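Local coordinates for BugD (Bordetella pertussis Tohama I, PDB 2F5X), which binds aspartic acid and probably serves as the periplasmic solute receptor of a tripartite tricarboxylate-type transport system, at residues A[70-84]-A[237-251]. Sequence-based numbering, arbitrary orientation.
Sequences AQPDGYSILLMHAGF and IWHGMWAPKGTPKPV. With ASP (aspartic acid), chain D.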
ATOM      1  N   ALA A  70      10.770   0.824 -18.543  1.00 13.33           N
ATOM      2  CA  ALA A  70      11.904  -0.101 -18.530  1.00 13.28           C
ATOM      3  C   ALA A  70      11.864  -1.063 -19.711  1.00 13.74           C
ATOM      4  O   ALA A  70      10.819  -1.264 -20.316  1.00 13.44           O
ATOM      5  CB  ALA A  70      11.942  -0.875 -17.231  1.00 13.54           C
ATOM      6  N   GLN A  71      13.004  -1.672 -20.022  1.00 13.99           N
ATOM      7  CA  GLN A  71      13.051  -2.661 -21.103  1.00 14.63           C
ATOM      8  C   GLN A  71      12.076  -3.801 -20.793  1.00 15.03           C
ATOM      9  O   GLN A  71      12.080  -4.323 -19.682  1.00 15.08           O
ATOM     10  CB  GLN A  71      14.475  -3.207 -21.279  1.00 15.32           C
ATOM     11  CG  GLN A  71      15.495  -2.173 -21.781  1.00 18.15           C
ATOM     12  CD  GLN A  71      15.194  -1.679 -23.184  1.00 21.59           C
ATOM     13  OE1 GLN A  71      14.791  -2.457 -24.046  1.00 23.11           O
ATOM     14  NE2 GLN A  71      15.397  -0.384 -23.417  1.00 24.07           N
ATOM     15  N   PRO A  72      11.234  -4.170 -21.763  1.00 15.12           N
ATOM     16  CA  PRO A  72      10.273  -5.269 -21.593  1.00 15.20           C
ATOM     17  C   PRO A  72      10.915  -6.652 -21.767  1.00 15.21           C
ATOM     18  O   PRO A  72      10.481  -7.444 -22.612  1.00 15.26           O
ATOM     19  CB  PRO A  72       9.250  -5.009 -22.702  1.00 15.19           C
ATOM     20  CG  PRO A  72      10.011  -4.282 -23.767  1.00 15.22           C
ATOM     21  CD  PRO A  72      11.115  -3.532 -23.089  1.00 15.52           C
ATOM     22  N   ASP A  73      11.931  -6.943 -20.960  1.00 15.40           N
ATOM     23  CA  ASP A  73      12.641  -8.215 -21.070  1.00 15.85           C
ATOM     24  C   ASP A  73      12.408  -9.174 -19.906  1.00 15.73           C
ATOM     25  O   ASP A  73      12.934 -10.294 -19.911  1.00 16.46           O
ATOM     26  CB  ASP A  73      14.144  -7.983 -21.291  1.00 16.36           C
ATOM     27  CG  ASP A  73      14.774  -7.111 -20.223  1.00 17.27           C
ATOM     28  OD1 ASP A  73      14.169  -6.904 -19.141  1.00 16.26           O
ATOM     29  OD2 ASP A  73      15.903  -6.600 -20.384  1.00 19.41           O
ATOM     30  N   GLY A  74      11.632  -8.736 -18.913  1.00 15.10           N
ATOM     31  CA  GLY A  74      11.358  -9.547 -17.736  1.00 14.54           C
ATOM     32  C   GLY A  74      12.342  -9.347 -16.594  1.00 14.48           C
ATOM     33  O   GLY A  74      12.176  -9.931 -15.515  1.00 14.19           O
ATOM     34  N   TYR A  75      13.363  -8.527 -16.816  1.00 14.50           N
ATOM     35  CA  TYR A  75      14.362  -8.273 -15.772  1.00 14.78           C
ATOM     36  C   TYR A  75      14.062  -7.030 -14.933  1.00 14.35           C
ATOM     37  O   TYR A  75      14.774  -6.733 -13.979  1.00 14.41           O
ATOM     38  CB  TYR A  75      15.784  -8.267 -16.353  1.00 15.25           C
ATOM     39  CG  TYR A  75      16.133  -9.614 -16.948  1.00 16.25           C
ATOM     40  CD1 TYR A  75      16.439 -10.705 -16.124  1.00 16.61           C
ATOM     41  CD2 TYR A  75      16.112  -9.814 -18.324  1.00 17.22           C
ATOM     42  CE1 TYR A  75      16.742 -11.959 -16.666  1.00 17.94           C
ATOM     43  CE2 TYR A  75      16.410 -11.058 -18.876  1.00 17.63           C
ATOM     44  CZ  TYR A  75      16.723 -12.124 -18.043  1.00 18.56           C
ATOM     45  OH  TYR A  75      17.014 -13.351 -18.592  1.00 18.29           O
ATOM     46  N   SER A  76      12.989  -6.326 -15.289  1.00 14.66           N
ATOM     47  CA  SER A  76      12.453  -5.255 -14.456  1.00 14.36           C
ATOM     48  C   SER A  76      10.967  -5.486 -14.251  1.00 13.69           C
ATOM     49  O   SER A  76      10.189  -5.488 -15.209  1.00 13.34           O
ATOM     50  CB  SER A  76      12.674  -3.887 -15.097  1.00 14.69           C
ATOM     51  OG  SER A  76      14.049  -3.663 -15.339  1.00 16.99           O
ATOM     52  N   ILE A  77      10.581  -5.692 -12.999  1.00 12.49           N
ATOM     53  CA  ILE A  77       9.171  -5.876 -12.663  1.00 11.95           C
ATOM     54  C   ILE A  77       8.768  -4.929 -11.547  1.00 11.22           C
ATOM     55  O   ILE A  77       9.628  -4.389 -10.834  1.00 11.56           O
ATOM     56  CB  ILE A  77       8.847  -7.359 -12.319  1.00 12.42           C
ATOM     57  CG1 ILE A  77       9.594  -7.814 -11.059  1.00 12.76           C
ATOM     58  CG2 ILE A  77       9.174  -8.255 -13.508  1.00 12.76           C
ATOM     59  CD1 ILE A  77       9.271  -9.260 -10.623  1.00 13.86           C
ATOM     60  N   LEU A  78       7.460  -4.711 -11.418  1.00 10.25           N
ATOM     61  CA  LEU A  78       6.938  -3.750 -10.459  1.00  9.29           C
ATOM     62  C   LEU A  78       6.139  -4.465  -9.386  1.00  9.25           C
ATOM     63  O   LEU A  78       5.293  -5.292  -9.703  1.00  9.06           O
ATOM     64  CB  LEU A  78       6.027  -2.752 -11.185  1.00  8.97           C
ATOM     65  CG  LEU A  78       5.297  -1.720 -10.323  1.00  8.23           C
ATOM     66  CD1 LEU A  78       6.302  -0.718  -9.756  1.00  8.65           C
ATOM     67  CD2 LEU A  78       4.215  -1.024 -11.152  1.00  8.85           C
ATOM     68  N   LEU A  79       6.414  -4.153  -8.120  1.00  8.88           N
ATOM     69  CA  LEU A  79       5.500  -4.529  -7.048  1.00  9.34           C
ATOM     70  C   LEU A  79       4.896  -3.244  -6.518  1.00  8.92           C
ATOM     71  O   LEU A  79       5.599  -2.400  -5.959  1.00  9.57           O
ATOM     72  CB  LEU A  79       6.190  -5.310  -5.921  1.00  9.97           C
ATOM     73  CG  LEU A  79       5.169  -5.708  -4.834  1.00 11.90           C
ATOM     74  CD1 LEU A  79       4.311  -6.940  -5.250  1.00 13.75           C
ATOM     75  CD2 LEU A  79       5.832  -5.923  -3.499  1.00 16.10           C
HETATM   76  N   MSE A  80       3.597  -3.086  -6.721  1.00  8.43           N
HETATM   77  CA  MSE A  80       2.925  -1.847  -6.353  1.00  8.27           C
HETATM   78  C   MSE A  80       1.534  -2.160  -5.818  1.00  8.32           C
HETATM   79  O   MSE A  80       0.955  -3.191  -6.146  1.00  8.84           O
HETATM   80  CB  MSE A  80       2.867  -0.907  -7.575  1.00  8.44           C
HETATM   81  CG  MSE A  80       2.267   0.494  -7.325  1.00  8.83           C
HETATM   82 SE   MSE A  80       3.029   1.455  -5.800  1.00  9.60          SE
HETATM   83  CE  MSE A  80       1.734   2.936  -5.765  1.00  8.47           C
ATOM     84  N   HIS A  81       1.008  -1.254  -5.002  1.00  7.91           N
ATOM     85  CA  HIS A  81      -0.278  -1.451  -4.354  1.00  7.46           C
ATOM     86  C   HIS A  81      -1.394  -0.632  -4.997  1.00  7.55           C
ATOM     87  O   HIS A  81      -1.205  -0.070  -6.084  1.00  7.75           O
ATOM     88  CB  HIS A  81      -0.157  -1.210  -2.844  1.00  7.49           C
ATOM     89  CG  HIS A  81       0.273   0.175  -2.461  1.00  8.05           C
ATOM     90  ND1 HIS A  81      -0.301   1.316  -2.987  1.00  8.03           N
ATOM     91  CD2 HIS A  81       1.195   0.597  -1.564  1.00  8.78           C
ATOM     92  CE1 HIS A  81       0.249   2.380  -2.428  1.00  7.97           C
ATOM     93  NE2 HIS A  81       1.162   1.971  -1.562  1.00  8.19           N
ATOM     94  N   ALA A  82      -2.549  -0.583  -4.332  1.00  7.82           N
ATOM     95  CA  ALA A  82      -3.749   0.098  -4.831  1.00  7.85           C
ATOM     96  C   ALA A  82      -3.522   1.552  -5.265  1.00  8.18           C
ATOM     97  O   ALA A  82      -4.323   2.108  -6.023  1.00  8.50           O
ATOM     98  CB  ALA A  82      -4.873   0.024  -3.785  1.00  8.22           C
ATOM     99  N   GLY A  83      -2.446   2.167  -4.780  1.00  8.10           N
ATOM    100  CA  GLY A  83      -2.055   3.499  -5.233  1.00  8.27           C
ATOM    101  C   GLY A  83      -1.863   3.559  -6.740  1.00  7.94           C
ATOM    102  O   GLY A  83      -2.023   4.618  -7.351  1.00  7.86           O
ATOM    103  N   PHE A  84      -1.521   2.414  -7.339  1.00  8.15           N
ATOM    104  CA  PHE A  84      -1.477   2.272  -8.796  1.00  7.54           C
ATOM    105  C   PHE A  84      -2.790   2.739  -9.410  1.00  7.63           C
ATOM    106  O   PHE A  84      -2.791   3.342 -10.479  1.00  8.11           O
ATOM    107  CB  PHE A  84      -1.252   0.790  -9.138  1.00  7.94           C
ATOM    108  CG  PHE A  84      -1.102   0.496 -10.600  1.00  8.67           C
ATOM    109  CD1 PHE A  84       0.168   0.352 -11.164  1.00  7.82           C
ATOM    110  CD2 PHE A  84      -2.222   0.291 -11.407  1.00  8.32           C
ATOM    111  CE1 PHE A  84       0.309   0.032 -12.526  1.00  9.21           C
ATOM    112  CE2 PHE A  84      -2.093  -0.016 -12.766  1.00  9.07           C
ATOM    113  CZ  PHE A  84      -0.830  -0.147 -13.326  1.00  8.66           C
ATOM    114  N   ILE A 237      -5.571  -2.516   1.083  1.00  9.04           N
ATOM    115  CA  ILE A 237      -4.514  -2.166   0.141  1.00  8.40           C
ATOM    116  C   ILE A 237      -4.033  -3.428  -0.566  1.00  8.10           C
ATOM    117  O   ILE A 237      -3.123  -4.125  -0.093  1.00  8.19           O
ATOM    118  CB  ILE A 237      -3.389  -1.405   0.875  1.00  8.11           C
ATOM    119  CG1 ILE A 237      -3.951  -0.112   1.503  1.00  7.88           C
ATOM    120  CG2 ILE A 237      -2.216  -1.069  -0.072  1.00  9.08           C
ATOM    121  CD1 ILE A 237      -4.616   0.878   0.527  1.00  7.45           C
ATOM    122  N   TRP A 238      -4.686  -3.744  -1.682  1.00  8.21           N
ATOM    123  CA  TRP A 238      -4.243  -4.857  -2.504  1.00  7.84           C
ATOM    124  C   TRP A 238      -2.927  -4.470  -3.167  1.00  8.33           C
ATOM    125  O   TRP A 238      -2.639  -3.282  -3.367  1.00  8.49           O
ATOM    126  CB  TRP A 238      -5.297  -5.244  -3.557  1.00  7.69           C
ATOM    127  CG  TRP A 238      -5.743  -4.090  -4.427  1.00  8.09           C
ATOM    128  CD1 TRP A 238      -6.819  -3.270  -4.219  1.00  7.90           C
ATOM    129  CD2 TRP A 238      -5.137  -3.654  -5.649  1.00  8.38           C
ATOM    130  NE1 TRP A 238      -6.910  -2.338  -5.230  1.00  8.72           N
ATOM    131  CE2 TRP A 238      -5.897  -2.558  -6.129  1.00  9.99           C
ATOM    132  CE3 TRP A 238      -4.024  -4.084  -6.400  1.00  8.93           C
ATOM    133  CZ2 TRP A 238      -5.579  -1.881  -7.317  1.00  9.84           C
ATOM    134  CZ3 TRP A 238      -3.709  -3.412  -7.591  1.00  9.68           C
ATOM    135  CH2 TRP A 238      -4.481  -2.318  -8.028  1.00 10.75           C
ATOM    136  N   HIS A 239      -2.125  -5.483  -3.464  1.00  8.48           N
ATOM    137  CA  HIS A 239      -0.839  -5.325  -4.134  1.00  8.67           C
ATOM    138  C   HIS A 239      -0.856  -6.192  -5.395  1.00  9.21           C
ATOM    139  O   HIS A 239      -1.425  -7.297  -5.394  1.00  8.96           O
ATOM    140  CB  HIS A 239       0.306  -5.821  -3.240  1.00  8.58           C
ATOM    141  CG  HIS A 239       0.697  -4.874  -2.137  1.00  8.40           C
ATOM    142  ND1 HIS A 239      -0.183  -4.428  -1.173  1.00  9.21           N
ATOM    143  CD2 HIS A 239       1.897  -4.324  -1.832  1.00  9.09           C
ATOM    144  CE1 HIS A 239       0.453  -3.630  -0.333  1.00  9.98           C
ATOM    145  NE2 HIS A 239       1.718  -3.550  -0.710  1.00  9.66           N
ATOM    146  N   GLY A 240      -0.222  -5.690  -6.456  1.00  8.95           N
ATOM    147  CA  GLY A 240      -0.094  -6.421  -7.708  1.00  9.09           C
ATOM    148  C   GLY A 240       1.346  -6.467  -8.185  1.00  9.45           C
ATOM    149  O   GLY A 240       2.203  -5.729  -7.694  1.00  9.45           O
HETATM  150  N   MSE A 241       1.608  -7.342  -9.149  1.00  9.53           N
HETATM  151  CA  MSE A 241       2.909  -7.431  -9.780  1.00 10.16           C
HETATM  152  C   MSE A 241       2.701  -7.261 -11.281  1.00  9.98           C
HETATM  153  O   MSE A 241       1.803  -7.872 -11.843  1.00  9.70           O
HETATM  154  CB  MSE A 241       3.567  -8.781  -9.473  1.00 10.65           C
HETATM  155  CG  MSE A 241       4.901  -8.976 -10.164  1.00 13.55           C
HETATM  156 SE   MSE A 241       5.665 -10.672  -9.669  1.00 22.78          SE
HETATM  157  CE  MSE A 241       6.058 -10.282  -7.919  1.00 19.81           C
ATOM    158  N   TRP A 242       3.519  -6.411 -11.901  1.00  9.42           N
ATOM    159  CA  TRP A 242       3.412  -6.109 -13.329  1.00  9.61           C
ATOM    160  C   TRP A 242       4.779  -6.166 -14.008  1.00  9.73           C
ATOM    161  O   TRP A 242       5.811  -5.922 -13.371  1.00  9.99           O
ATOM    162  CB  TRP A 242       2.906  -4.679 -13.520  1.00  9.02           C
ATOM    163  CG  TRP A 242       1.481  -4.343 -13.128  1.00  9.25           C
ATOM    164  CD1 TRP A 242       0.396  -4.269 -13.966  1.00  9.30           C
ATOM    165  CD2 TRP A 242       1.018  -3.909 -11.844  1.00  8.82           C
ATOM    166  NE1 TRP A 242      -0.716  -3.848 -13.276  1.00  9.65           N
ATOM    167  CE2 TRP A 242      -0.366  -3.614 -11.971  1.00  9.42           C
ATOM    168  CE3 TRP A 242       1.624  -3.748 -10.588  1.00  9.33           C
ATOM    169  CZ2 TRP A 242      -1.149  -3.177 -10.894  1.00  8.99           C
ATOM    170  CZ3 TRP A 242       0.844  -3.299  -9.517  1.00  8.97           C
ATOM    171  CH2 TRP A 242      -0.530  -3.033  -9.677  1.00  9.80           C
ATOM    172  N   ALA A 243       4.774  -6.436 -15.313  1.00  9.81           N
ATOM    173  CA  ALA A 243       5.951  -6.276 -16.171  1.00  9.61           C
ATOM    174  C   ALA A 243       5.652  -5.163 -17.184  1.00  9.40           C
ATOM    175  O   ALA A 243       4.483  -4.844 -17.400  1.00  9.42           O
ATOM    176  CB  ALA A 243       6.263  -7.598 -16.900  1.00  9.31           C
ATOM    177  N   PRO A 244       6.659  -4.569 -17.829  1.00  9.63           N
ATOM    178  CA  PRO A 244       6.377  -3.528 -18.831  1.00  9.79           C
ATOM    179  C   PRO A 244       5.600  -4.074 -20.023  1.00  9.87           C
ATOM    180  O   PRO A 244       5.755  -5.252 -20.359  1.00 10.51           O
ATOM    181  CB  PRO A 244       7.773  -3.087 -19.293  1.00 10.01           C
ATOM    182  CG  PRO A 244       8.688  -3.504 -18.171  1.00  9.82           C
ATOM    183  CD  PRO A 244       8.108  -4.793 -17.659  1.00 10.08           C
ATOM    184  N   LYS A 245       4.779  -3.231 -20.646  1.00  9.58           N
ATOM    185  CA  LYS A 245       4.107  -3.600 -21.897  1.00  9.70           C
ATOM    186  C   LYS A 245       5.092  -4.195 -22.893  1.00 10.11           C
ATOM    187  O   LYS A 245       6.187  -3.666 -23.085  1.00 10.70           O
ATOM    188  CB  LYS A 245       3.427  -2.382 -22.537  1.00  9.18           C
ATOM    189  CG  LYS A 245       2.693  -2.716 -23.841  1.00  9.68           C
ATOM    190  CD  LYS A 245       2.089  -1.465 -24.461  1.00  9.72           C
ATOM    191  CE  LYS A 245       1.666  -1.722 -25.907  1.00 10.00           C
ATOM    192  NZ  LYS A 245       0.632  -2.796 -26.048  1.00 10.03           N
ATOM    193  N   GLY A 246       4.689  -5.298 -23.520  1.00 10.28           N
ATOM    194  CA  GLY A 246       5.484  -5.920 -24.564  1.00 10.77           C
ATOM    195  C   GLY A 246       6.430  -6.987 -24.053  1.00 11.17           C
ATOM    196  O   GLY A 246       7.148  -7.593 -24.841  1.00 12.01           O
ATOM    197  N   THR A 247       6.447  -7.219 -22.743  1.00 11.15           N
ATOM    198  CA  THR A 247       7.219  -8.337 -22.183  1.00 11.47           C
ATOM    199  C   THR A 247       6.710  -9.638 -22.823  1.00 11.83           C
ATOM    200  O   THR A 247       5.500  -9.860 -22.874  1.00 12.29           O
ATOM    201  CB  THR A 247       7.073  -8.366 -20.644  1.00 11.38           C
ATOM    202  OG1 THR A 247       7.652  -7.174 -20.077  1.00 11.21           O
ATOM    203  CG2 THR A 247       7.904  -9.496 -20.033  1.00 12.36           C
ATOM    204  N   PRO A 248       7.608 -10.469 -23.361  1.00 12.60           N
ATOM    205  CA  PRO A 248       7.186 -11.656 -24.122  1.00 12.99           C
ATOM    206  C   PRO A 248       6.268 -12.584 -23.332  1.00 13.22           C
ATOM    207  O   PRO A 248       6.447 -12.747 -22.121  1.00 13.31           O
ATOM    208  CB  PRO A 248       8.509 -12.360 -24.438  1.00 13.02           C
ATOM    209  CG  PRO A 248       9.519 -11.285 -24.414  1.00 13.25           C
ATOM    210  CD  PRO A 248       9.078 -10.338 -23.323  1.00 12.77           C
ATOM    211  N   LYS A 249       5.300 -13.188 -24.014  1.00 13.78           N
ATOM    212  CA  LYS A 249       4.351 -14.075 -23.345  1.00 14.79           C
ATOM    213  C   LYS A 249       5.026 -15.196 -22.512  1.00 14.30           C
ATOM    214  O   LYS A 249       4.604 -15.428 -21.383  1.00 14.34           O
ATOM    215  CB  LYS A 249       3.317 -14.640 -24.335  1.00 15.43           C
ATOM    216  CG  LYS A 249       2.468 -15.793 -23.790  1.00 17.98           C
ATOM    217  CD  LYS A 249       1.381 -15.305 -22.832  1.00 23.20           C
ATOM    218  CE  LYS A 249       0.274 -16.350 -22.661  1.00 26.20           C
ATOM    219  NZ  LYS A 249      -1.076 -15.802 -22.979  1.00 28.35           N
ATOM    220  N   PRO A 250       6.040 -15.898 -23.039  1.00 15.10           N
ATOM    221  CA  PRO A 250       6.717 -16.941 -22.244  1.00 14.76           C
ATOM    222  C   PRO A 250       7.392 -16.401 -20.979  1.00 14.58           C
ATOM    223  O   PRO A 250       7.522 -17.136 -19.990  1.00 14.35           O
ATOM    224  CB  PRO A 250       7.762 -17.505 -23.209  1.00 15.24           C
ATOM    225  CG  PRO A 250       7.231 -17.184 -24.554  1.00 15.87           C
ATOM    226  CD  PRO A 250       6.585 -15.834 -24.410  1.00 14.74           C
ATOM    227  N   VAL A 251       7.807 -15.136 -21.018  1.00 13.94           N
ATOM    228  CA  VAL A 251       8.423 -14.492 -19.865  1.00 13.73           C
ATOM    229  C   VAL A 251       7.347 -14.154 -18.823  1.00 13.64           C
ATOM    230  O   VAL A 251       7.502 -14.448 -17.637  1.00 14.04           O
ATOM    231  CB  VAL A 251       9.230 -13.240 -20.288  1.00 13.65           C
ATOM    232  CG1 VAL A 251       9.684 -12.443 -19.066  1.00 13.96           C
ATOM    233  CG2 VAL A 251      10.437 -13.648 -21.146  1.00 13.94           C
TER
HETATM  234  N   ASP D 901       3.048   1.306   0.842  1.00  7.83           N
HETATM  235  CA  ASP D 901       3.895   2.522   1.021  1.00  7.79           C
HETATM  236  C   ASP D 901       5.298   2.168   1.490  1.00  8.12           C
HETATM  237  O   ASP D 901       5.992   3.006   2.098  1.00  8.63           O
HETATM  238  CB  ASP D 901       3.247   3.484   2.008  1.00  7.59           C
HETATM  239  CG  ASP D 901       1.957   4.063   1.486  1.00  7.57           C
HETATM  240  OD1 ASP D 901       1.229   4.685   2.294  1.00  7.40           O
HETATM  241  OD2 ASP D 901       1.601   3.944   0.285  1.00  8.41           O
HETATM  242  OXT ASP D 901       5.720   1.035   1.258  1.00  8.21           O
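Leu78 and Trp242 form a hydrogen-bonded antiparallel pair: Leu78 N gives to Trp242 O at 2.8 Å, and Trp242 N returns a bond to Leu78 O. One step further along the ladder, Met80 pairs with Gly240 in the same way, with Gly240 N to Met80 O the straightest of the four (2.8 Å, 175° at the hydrogen). These bonds join the nearly antiparallel strands 76-81 and 237-244, while the other edge of 76-81 bonds to strand 19-23. Past the regular ladder, Ala82 N reaches Trp238 O only through a weak, bent bond.

Both ring nitrogens of His81 are engaged. ND1 accepts from Gly83 N at 2.9 Å, nearly in the ring plane, which caps the turn entering helix 83-86; this is consistent with NE2 carrying the proton that it donates to OD2 of the bound aspartic acid at 2.7 Å. With CG of His81 between the backbone N and the carbonyl carbon (chi1 61°), ND1 turns back to Gly83 N while NE2 faces the ligand, and CB sits over the centre of the His239 ring. His239 is likewise held twice, ND1 giving to Ile237 O and NE2 bonding Thr31 OG1, itself a ligand contact.

On the opposite sheet face, Phe84 stacks face to face on the six-membered ring of Trp242, centroids 4.0 Å apart and planes at 13°. Ala82 CB lies over the five-membered ring of Trp238, whose NE1 bonds Gln296 OE1. At the far end, Pro244 O receives both Thr247 N and OG1, closing a type II turn beside Pro72.

The Gly83 bond probably helps hold the His81 ring and favours a proton on NE2, consistent with a donor oriented toward the ligand carboxylate.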